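Local coordinates for HTH tetR-type domain-containing protein (Streptomyces coelicolor A3, PDB 3IUV) that probably acts as a TetR-family transcriptional regulator that binds DNA through its N-terminal helix-turn-helix domain, at residues Asp55-Met58 with Val59-Arg63. Sequence-based numbering, arbitrary orientation.
Sequences DDLM and VAALR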
ATOM      1  N   ASP A  55      -8.177 -18.722   5.880  1.00125.73           N
ATOM      2  CA  ASP A  55      -6.853 -18.104   5.900  1.00118.52           C
ATOM      3  C   ASP A  55      -5.895 -18.851   5.009  1.00114.09           C
ATOM      4  O   ASP A  55      -5.228 -18.239   4.177  1.00108.31           O
ATOM      5  CB  ASP A  55      -6.283 -18.051   7.315  1.00112.21           C
ATOM      6  CG  ASP A  55      -6.948 -16.998   8.164  1.00117.31           C
ATOM      7  OD1 ASP A  55      -6.827 -17.079   9.405  1.00126.17           O
ATOM      8  OD2 ASP A  55      -7.602 -16.100   7.588  1.00108.28           O
ATOM      9  N   ASP A  56      -5.837 -20.169   5.192  1.00109.88           N
ATOM     10  CA  ASP A  56      -4.921 -21.013   4.443  1.00104.14           C
ATOM     11  C   ASP A  56      -5.113 -20.766   2.967  1.00100.76           C
ATOM     12  O   ASP A  56      -4.152 -20.726   2.197  1.00 99.37           O
ATOM     13  CB  ASP A  56      -5.180 -22.470   4.768  1.00107.66           C
ATOM     14  CG  ASP A  56      -5.346 -22.696   6.242  1.00110.60           C
ATOM     15  OD1 ASP A  56      -6.296 -23.407   6.641  1.00107.60           O
ATOM     16  OD2 ASP A  56      -4.537 -22.126   7.000  1.00110.61           O
ATOM     17  N   LEU A  57      -6.362 -20.572   2.569  1.00 93.00           N
ATOM     18  CA  LEU A  57      -6.610 -20.241   1.183  1.00101.41           C
ATOM     19  C   LEU A  57      -5.968 -18.890   0.835  1.00103.05           C
ATOM     20  O   LEU A  57      -5.140 -18.807  -0.073  1.00103.51           O
ATOM     21  CB  LEU A  57      -8.101 -20.248   0.876  1.00107.63           C
ATOM     22  CG  LEU A  57      -8.379 -20.666  -0.567  1.00106.69           C
ATOM     23  CD1 LEU A  57      -9.681 -20.056  -1.032  1.00117.06           C
ATOM     24  CD2 LEU A  57      -7.231 -20.240  -1.481  1.00 90.93           C
HETATM   25  N   MSE A  58      -6.322 -17.837   1.566  1.00100.67           N
HETATM   26  CA  MSE A  58      -5.687 -16.540   1.340  1.00 99.20           C
HETATM   27  C   MSE A  58      -4.188 -16.585   1.583  1.00104.16           C
HETATM   28  O   MSE A  58      -3.433 -15.804   0.992  1.00 97.41           O
HETATM   29  CB  MSE A  58      -6.309 -15.453   2.207  1.00101.22           C
HETATM   30  CG  MSE A  58      -7.734 -15.133   1.832  1.00112.37           C
HETATM   31 SE   MSE A  58      -8.391 -13.521   2.676  0.55139.44          SE
HETATM   32  CE  MSE A  58     -10.275 -14.069   2.884  1.00110.67           C
ATOM     33  N   VAL A  59      -3.753 -17.482   2.463  1.00110.75           N
ATOM     34  CA  VAL A  59      -2.334 -17.556   2.789  1.00107.36           C
ATOM     35  C   VAL A  59      -1.576 -18.181   1.647  1.00103.80           C
ATOM     36  O   VAL A  59      -0.516 -17.689   1.257  1.00 96.01           O
ATOM     37  CB  VAL A  59      -2.039 -18.362   4.059  1.00100.68           C
ATOM     38  CG1 VAL A  59      -0.509 -18.489   4.257  1.00 84.90           C
ATOM     39  CG2 VAL A  59      -2.689 -17.699   5.261  1.00 96.19           C
ATOM     40  N   ALA A  60      -2.119 -19.273   1.123  1.00103.89           N
ATOM     41  CA  ALA A  60      -1.530 -19.909  -0.037  1.00 99.01           C
ATOM     42  C   ALA A  60      -1.672 -18.927  -1.182  1.00102.46           C
ATOM     43  O   ALA A  60      -0.703 -18.627  -1.880  1.00101.38           O
ATOM     44  CB  ALA A  60      -2.245 -21.218  -0.353  1.00 94.79           C
ATOM     45  N   ALA A  61      -2.886 -18.403  -1.342  1.00106.60           N
ATOM     46  CA  ALA A  61      -3.195 -17.487  -2.430  1.00114.26           C
ATOM     47  C   ALA A  61      -2.107 -16.424  -2.606  1.00122.38           C
ATOM     48  O   ALA A  61      -1.651 -16.158  -3.723  1.00131.81           O
ATOM     49  CB  ALA A  61      -4.542 -16.840  -2.199  1.00112.08           C
ATOM     50  N   LEU A  62      -1.675 -15.833  -1.498  1.00111.75           N
ATOM     51  CA  LEU A  62      -0.653 -14.806  -1.569  1.00112.48           C
ATOM     52  C   LEU A  62       0.760 -15.368  -1.731  1.00114.56           C
ATOM     53  O   LEU A  62       1.485 -14.980  -2.643  1.00116.40           O
ATOM     54  CB  LEU A  62      -0.728 -13.888  -0.354  1.00116.76           C
ATOM     55  CG  LEU A  62       0.328 -12.786  -0.365  1.00124.36           C
ATOM     56  CD1 LEU A  62       1.652 -13.305   0.166  1.00130.18           C
ATOM     57  CD2 LEU A  62       0.496 -12.206  -1.763  1.00124.91           C
ATOM     58  N   ARG A  63       1.165 -16.254  -0.831  1.00112.52           N
ATOM     59  CA  ARG A  63       2.501 -16.832  -0.903  1.00115.98           C
ATOM     60  C   ARG A  63       2.855 -17.194  -2.345  1.00115.26           C
ATOM     61  O   ARG A  63       4.025 -17.171  -2.721  1.00113.52           O
ATOM     62  CB  ARG A  63       2.618 -18.055   0.022  1.00123.79           C
ATOM     63  CG  ARG A  63       4.038 -18.610   0.206  1.00127.93           C
ATOM     64  CD  ARG A  63       4.159 -19.366   1.529  1.00129.20           C
ATOM     65  NE  ARG A  63       4.141 -18.461   2.680  1.00128.95           N
ATOM     66  CZ  ARG A  63       3.699 -18.782   3.893  1.00124.25           C
ATOM     67  NH1 ARG A  63       3.215 -19.996   4.132  1.00122.67           N
ATOM     68  NH2 ARG A  63       3.728 -17.879   4.866  1.00118.92           N
TER
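Val59 meets the Arg63 guanidinium with one methyl and sends the other back toward Asp55. CG1 of Val59 lies 3.8 Å above the plane of the guanidinium of Arg63, offset toward the rim of that face. NE of the same group forms a salt bridge with OE1 of Glu127 on helix 121-139. The arginine thus lies over the valine one turn back while its charge is paired with the C-terminal domain. CG1 of Val59 is anti to its backbone N (chi1 175°), which leaves CG2 beside that N. CG2 is modelled 4.2 Å from CB of Asp55, but the fit there is doubtful, because the methyl sits too close to Asp55 O. OD1 of Asp56 accepts a hydrogen bond from Thr53 N, just ahead of the helix.

All of these side chains but Glu127 and Thr53 belong to helix 54-73, which follows the predicted helix-turn-helix and, as in other TetR-family proteins, connects the DNA-binding domain to the C-terminal domain. Its i to i+4 backbone bonds join the two segments. Ala60 N binds Asp56 O at 2.7 Å, and Ala61 N binds Leu57 O at 2.6 Å. Leu62 N reaches Met58 O at 3.0 Å, from above the carbonyl plane. Contact between apolar side chains is slight: CD2 of Leu57 is 4.4 Å from CB of Ala61. Leu57 touches Ala19 and Ala60 touches Ile16, both on helix 11-24, and selenomethionine Met58 rests on Ile28 and Leu31. Leu62 packs on Val124 of helix 121-139.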